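Local coordinates for putative P450-like enzyme (Streptomyces himastatinicus ATCC 53653, PDB 5Z9J), which probably acts as a heme-dependent cytochrome P450 monooxygenase, inserting oxygen into organic substrates in bacterial secondary metabolism, at residues L151-M159 with N232-L240. Numbering follows the deposited sequence.
Sequences LFRQWMDKM and NRLLVNGHL. With HEM (protoporphyrin IX containing Fe), chain E.
Met156 reaches from the F helix of the cytochrome P450 fold (147-163) onto the long distal helix that runs across the heme (224-238 and its continuation 240-255), and the pair illustrates how a bent methionine can follow both a ring edge and a backbone. The local axes pass 10.9 Å apart at 71°, a separation filled by side chains from both helices. From CB, which points toward the distal helix, the methionine sends CG anti to its backbone nitrogen (chi1 177°), placing Met156 CG 3.4 Å from His239 ND1, at the edge of the imidazole. A bend at chi2 brings Met156 SD along the same edge, 4.9 Å from the His239 ring centroid. A second, at chi3, keeps Met156 CE in the ring plane beside ND1 while it also meets Val236 CA and lies 3.6 Å from Leu235 O. Replacement by an alanine here would probably open a gap between Leu235, Val236 and His239 and leave the imidazole edge without its thioether neighbour. His239 ND1 has no hydrogen-bonding partner in the model, whereas NE2 makes a weak bond to Ala131 O.

Neighbouring contacts extend the interface along both helices. Leu235 CD1 sits over the centre of the Phe152 ring in a CH-pi contact, 4.0 Å from the centroid, with Ile138 and Leu142 of helix 132-142 also touching the leucine. Farther along, Met159 SD lies against Val236 CG2 and 3.4 Å from Asn232 OD1, and the bend at chi3 brings CE to the same valine methyl.

Behind this layer the distal helix meets the cofactor. Asn237, a heme-binding residue, has its O 3.3 Å from heme NC, and Arg233 NH1 donates to its OD1 as a second-shell contact; next to it, Gly238 CA comes within 3.3 Å of heme C2C.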
loop_
_atom_site.group_PDB
_atom_site.type_symbol
_atom_site.label_atom_id
_atom_site.label_comp_id
_atom_site.label_asym_id
_atom_site.label_seq_id
_atom_site.Cartn_x
_atom_site.Cartn_y
_atom_site.Cartn_z
ATOM N N LEU A 151 -0.686 -19.386 3.817
ATOM C CA LEU A 151 -0.190 -19.466 2.456
ATOM C C LEU A 151 0.036 -18.056 1.903
ATOM O O LEU A 151 0.957 -17.830 1.113
ATOM C CB LEU A 151 -1.173 -20.250 1.588
ATOM C CG LEU A 151 -0.865 -20.371 0.101
ATOM C CD1 LEU A 151 0.519 -20.980 -0.050
ATOM C CD2 LEU A 151 -1.921 -21.227 -0.604
ATOM N N PHE A 152 -0.774 -17.108 2.365
ATOM C CA PHE A 152 -0.655 -15.712 1.932
ATOM C C PHE A 152 0.548 -14.972 2.545
ATOM O O PHE A 152 1.222 -14.186 1.857
ATOM C CB PHE A 152 -1.949 -14.951 2.262
ATOM C CG PHE A 152 -3.160 -15.410 1.474
ATOM C CD1 PHE A 152 -3.038 -16.307 0.426
ATOM C CD2 PHE A 152 -4.427 -14.935 1.785
ATOM C CE1 PHE A 152 -4.162 -16.717 -0.297
ATOM C CE2 PHE A 152 -5.552 -15.337 1.070
ATOM C CZ PHE A 152 -5.419 -16.227 0.030
ATOM N N ARG A 153 0.826 -15.213 3.826
ATOM C CA ARG A 153 1.960 -14.542 4.456
ATOM C C ARG A 153 3.269 -15.051 3.850
ATOM O O ARG A 153 4.233 -14.278 3.694
ATOM C CB ARG A 153 1.944 -14.754 5.974
ATOM C CG ARG A 153 3.077 -14.079 6.713
ATOM C CD ARG A 153 2.615 -12.738 7.266
ATOM N NE ARG A 153 3.670 -11.932 7.880
ATOM C CZ ARG A 153 4.573 -11.214 7.217
ATOM N NH1 ARG A 153 4.578 -11.178 5.892
ATOM N NH2 ARG A 153 5.475 -10.520 7.892
ATOM N N GLN A 154 3.256 -16.316 3.419
ATOM C CA GLN A 154 4.362 -16.913 2.683
ATOM C C GLN A 154 4.597 -16.194 1.364
ATOM O O GLN A 154 5.715 -15.774 1.061
ATOM C CB GLN A 154 4.068 -18.394 2.409
ATOM C CG GLN A 154 5.207 -19.148 1.747
ATOM C CD GLN A 154 4.930 -20.637 1.582
ATOM O OE1 GLN A 154 3.955 -21.174 2.121
ATOM N NE2 GLN A 154 5.799 -21.312 0.836
ATOM N N TRP A 155 3.522 -16.032 0.601
ATOM C CA TRP A 155 3.584 -15.358 -0.683
ATOM C C TRP A 155 4.013 -13.903 -0.530
ATOM O O TRP A 155 4.705 -13.366 -1.391
ATOM C CB TRP A 155 2.223 -15.398 -1.386
ATOM C CG TRP A 155 1.758 -16.752 -1.845
ATOM C CD1 TRP A 155 2.472 -17.909 -1.875
ATOM C CD2 TRP A 155 0.460 -17.064 -2.366
ATOM N NE1 TRP A 155 1.692 -18.936 -2.373
ATOM C CE2 TRP A 155 0.454 -18.436 -2.681
ATOM C CE3 TRP A 155 -0.699 -16.311 -2.588
ATOM C CZ2 TRP A 155 -0.664 -19.069 -3.214
ATOM C CZ3 TRP A 155 -1.811 -16.944 -3.116
ATOM C CH2 TRP A 155 -1.785 -18.309 -3.420
ATOM N N MET A 156 3.691 -13.303 0.610
ATOM C CA MET A 156 3.905 -11.884 0.797
ATOM C C MET A 156 5.334 -11.570 1.204
ATOM O O MET A 156 5.775 -10.430 1.067
ATOM C CB MET A 156 2.926 -11.359 1.863
ATOM C CG MET A 156 3.044 -9.872 2.266
ATOM S SD MET A 156 2.397 -8.771 0.971
ATOM C CE MET A 156 0.784 -9.510 0.733
ATOM N N ASP A 157 6.104 -12.588 1.570
ATOM C CA ASP A 157 7.516 -12.359 1.841
ATOM C C ASP A 157 8.351 -12.573 0.598
ATOM O O ASP A 157 9.401 -11.947 0.447
ATOM C CB ASP A 157 8.005 -13.274 2.948
ATOM C CG ASP A 157 7.418 -12.919 4.254
ATOM O OD1 ASP A 157 6.523 -12.050 4.280
ATOM O OD2 ASP A 157 7.841 -13.511 5.244
ATOM N N LYS A 158 7.862 -13.428 -0.295
ATOM C CA LYS A 158 8.463 -13.604 -1.603
ATOM C C LYS A 158 8.304 -12.335 -2.439
ATOM O O LYS A 158 9.202 -11.942 -3.187
ATOM C CB LYS A 158 7.852 -14.805 -2.318
ATOM C CG LYS A 158 8.273 -16.148 -1.725
ATOM C CD LYS A 158 7.617 -17.306 -2.462
ATOM C CE LYS A 158 8.062 -18.653 -1.921
ATOM N NZ LYS A 158 7.450 -19.810 -2.680
ATOM N N MET A 159 7.138 -11.714 -2.324
ATOM C CA MET A 159 6.872 -10.490 -3.047
ATOM C C MET A 159 7.555 -9.296 -2.365
ATOM O O MET A 159 7.951 -8.345 -3.033
ATOM C CB MET A 159 5.359 -10.283 -3.177
ATOM C CG MET A 159 4.715 -11.283 -4.133
ATOM S SD MET A 159 2.918 -11.198 -4.292
ATOM C CE MET A 159 2.349 -11.750 -2.687
ATOM N N ASN A 232 -4.554 -11.092 -5.977
ATOM C CA ASN A 232 -3.194 -10.888 -5.550
ATOM C C ASN A 232 -3.037 -9.394 -5.315
ATOM O O ASN A 232 -2.381 -8.999 -4.388
ATOM C CB ASN A 232 -2.165 -11.193 -6.632
ATOM C CG ASN A 232 -0.719 -11.283 -6.097
ATOM O OD1 ASN A 232 -0.392 -10.812 -4.989
ATOM N ND2 ASN A 232 0.184 -11.484 -7.073
ATOM N N ARG A 233 -3.632 -8.578 -6.187
ATOM C CA ARG A 233 -3.466 -7.116 -6.108
ATOM C C ARG A 233 -4.138 -6.585 -4.829
ATOM O O ARG A 233 -3.587 -5.712 -4.181
ATOM C CB ARG A 233 -4.018 -6.394 -7.358
ATOM C CG ARG A 233 -3.862 -4.828 -7.311
ATOM C CD ARG A 233 -2.417 -4.433 -6.983
ATOM N NE ARG A 233 -1.459 -4.863 -8.004
ATOM C CZ ARG A 233 -0.134 -4.959 -7.849
ATOM N NH1 ARG A 233 0.448 -4.696 -6.686
ATOM N NH2 ARG A 233 0.627 -5.325 -8.869
ATOM N N LEU A 234 -5.286 -7.140 -4.446
ATOM C CA LEU A 234 -5.926 -6.731 -3.205
ATOM C C LEU A 234 -5.040 -7.084 -1.998
ATOM O O LEU A 234 -4.744 -6.216 -1.160
ATOM C CB LEU A 234 -7.317 -7.368 -3.074
ATOM C CG LEU A 234 -8.211 -6.747 -4.157
ATOM C CD1 LEU A 234 -9.532 -7.384 -4.255
ATOM C CD2 LEU A 234 -8.359 -5.211 -3.895
ATOM N N LEU A 235 -4.542 -8.314 -1.965
ATOM C CA LEU A 235 -3.635 -8.749 -0.885
ATOM C C LEU A 235 -2.413 -7.867 -0.794
ATOM O O LEU A 235 -2.108 -7.334 0.300
ATOM C CB LEU A 235 -3.157 -10.153 -1.113
ATOM C CG LEU A 235 -4.312 -11.132 -0.868
ATOM C CD1 LEU A 235 -3.832 -12.469 -1.341
ATOM C CD2 LEU A 235 -4.663 -11.166 0.631
ATOM N N VAL A 236 -1.708 -7.735 -1.911
ATOM C CA VAL A 236 -0.423 -7.032 -1.854
ATOM C C VAL A 236 -0.657 -5.598 -1.543
ATOM O O VAL A 236 0.139 -5.018 -0.796
ATOM C CB VAL A 236 0.383 -7.139 -3.161
ATOM C CG1 VAL A 236 1.523 -6.073 -3.247
ATOM C CG2 VAL A 236 0.930 -8.512 -3.315
ATOM N N ASN A 237 -1.715 -5.013 -2.105
ATOM C CA ASN A 237 -1.907 -3.564 -1.892
ATOM C C ASN A 237 -2.492 -3.153 -0.566
ATOM O O ASN A 237 -2.373 -1.976 -0.144
ATOM C CB ASN A 237 -2.731 -2.944 -3.029
ATOM C CG ASN A 237 -1.853 -2.602 -4.248
ATOM O OD1 ASN A 237 -0.776 -3.186 -4.444
ATOM N ND2 ASN A 237 -2.299 -1.639 -5.051
ATOM N N GLY A 238 -3.190 -4.101 0.039
ATOM C CA GLY A 238 -3.924 -3.856 1.246
ATOM C C GLY A 238 -3.332 -4.401 2.525
ATOM O O GLY A 238 -3.907 -4.163 3.571
ATOM N N HIS A 239 -2.228 -5.134 2.456
ATOM C CA HIS A 239 -1.698 -5.766 3.656
ATOM C C HIS A 239 -0.702 -4.886 4.421
ATOM O O HIS A 239 -1.051 -4.251 5.398
ATOM C CB HIS A 239 -1.028 -7.080 3.279
ATOM C CG HIS A 239 -0.472 -7.834 4.443
ATOM N ND1 HIS A 239 0.465 -8.835 4.300
ATOM C CD2 HIS A 239 -0.716 -7.734 5.771
ATOM C CE1 HIS A 239 0.778 -9.313 5.489
ATOM N NE2 HIS A 239 0.076 -8.659 6.397
ATOM N N LEU A 240 0.514 -4.811 3.924
ATOM C CA LEU A 240 1.596 -4.176 4.656
ATOM C C LEU A 240 1.469 -2.641 4.605
ATOM O O LEU A 240 2.001 -1.957 5.460
ATOM C CB LEU A 240 2.969 -4.618 4.100
ATOM C CG LEU A 240 3.696 -5.756 4.837
ATOM C CD1 LEU A 240 2.733 -6.813 5.195
ATOM C CD2 LEU A 240 4.790 -6.401 4.007
HETATM C CHA HEM E . -4.144 1.958 -5.129
HETATM C CHB HEM E . -1.955 3.356 -1.096
HETATM C CHC HEM E . -4.706 0.227 1.359
HETATM C CHD HEM E . -6.158 -1.812 -2.712
HETATM C C1A HEM E . -3.308 2.669 -4.298
HETATM C C2A HEM E . -2.384 3.750 -4.649
HETATM C C3A HEM E . -1.789 4.152 -3.523
HETATM C C4A HEM E . -2.306 3.323 -2.424
HETATM C CMA HEM E . -0.732 5.259 -3.406
HETATM C CAA HEM E . -2.144 4.339 -6.055
HETATM C CBA HEM E . -1.227 3.436 -6.890
HETATM C CGA HEM E . -0.739 4.135 -8.165
HETATM O O1A HEM E . 0.142 3.600 -8.883
HETATM O O2A HEM E . -1.227 5.221 -8.525
HETATM C C1B HEM E . -2.561 2.676 -0.078
HETATM C C2B HEM E . -2.361 2.950 1.320
HETATM C C3B HEM E . -3.124 2.086 2.000
HETATM C C4B HEM E . -3.803 1.231 1.040
HETATM C CMB HEM E . -1.425 4.065 1.820
HETATM C CAB HEM E . -3.309 1.911 3.512
HETATM C CBB HEM E . -2.735 2.697 4.423
HETATM C C1C HEM E . -5.381 -0.603 0.485
HETATM C C2C HEM E . -6.328 -1.688 0.842
HETATM C C3C HEM E . -6.719 -2.233 -0.301
HETATM C C4C HEM E . -6.031 -1.549 -1.366
HETATM C CMC HEM E . -6.754 -2.017 2.285
HETATM C CAC HEM E . -7.672 -3.409 -0.626
HETATM C CBC HEM E . -8.363 -4.082 0.281
HETATM C C1D HEM E . -5.718 -1.015 -3.718
HETATM C C2D HEM E . -5.903 -1.304 -5.108
HETATM C C3D HEM E . -5.298 -0.122 -5.845
HETATM C C4D HEM E . -4.790 0.769 -4.842
HETATM C CMD HEM E . -6.572 -2.549 -5.742
HETATM C CAD HEM E . -5.190 0.023 -7.367
HETATM C CBD HEM E . -6.375 0.783 -7.923
HETATM C CGD HEM E . -6.104 1.074 -9.388
HETATM O O1D HEM E . -4.952 0.925 -9.858
HETATM O O2D HEM E . -7.057 1.491 -10.096
HETATM N NA HEM E . -3.216 2.466 -2.949
HETATM N NB HEM E . -3.436 1.604 -0.217
HETATM N NC HEM E . -5.241 -0.599 -0.853
HETATM N ND HEM E . -5.084 0.236 -3.581
HETATM FE FE HEM E . -4.379 0.984 -1.923
#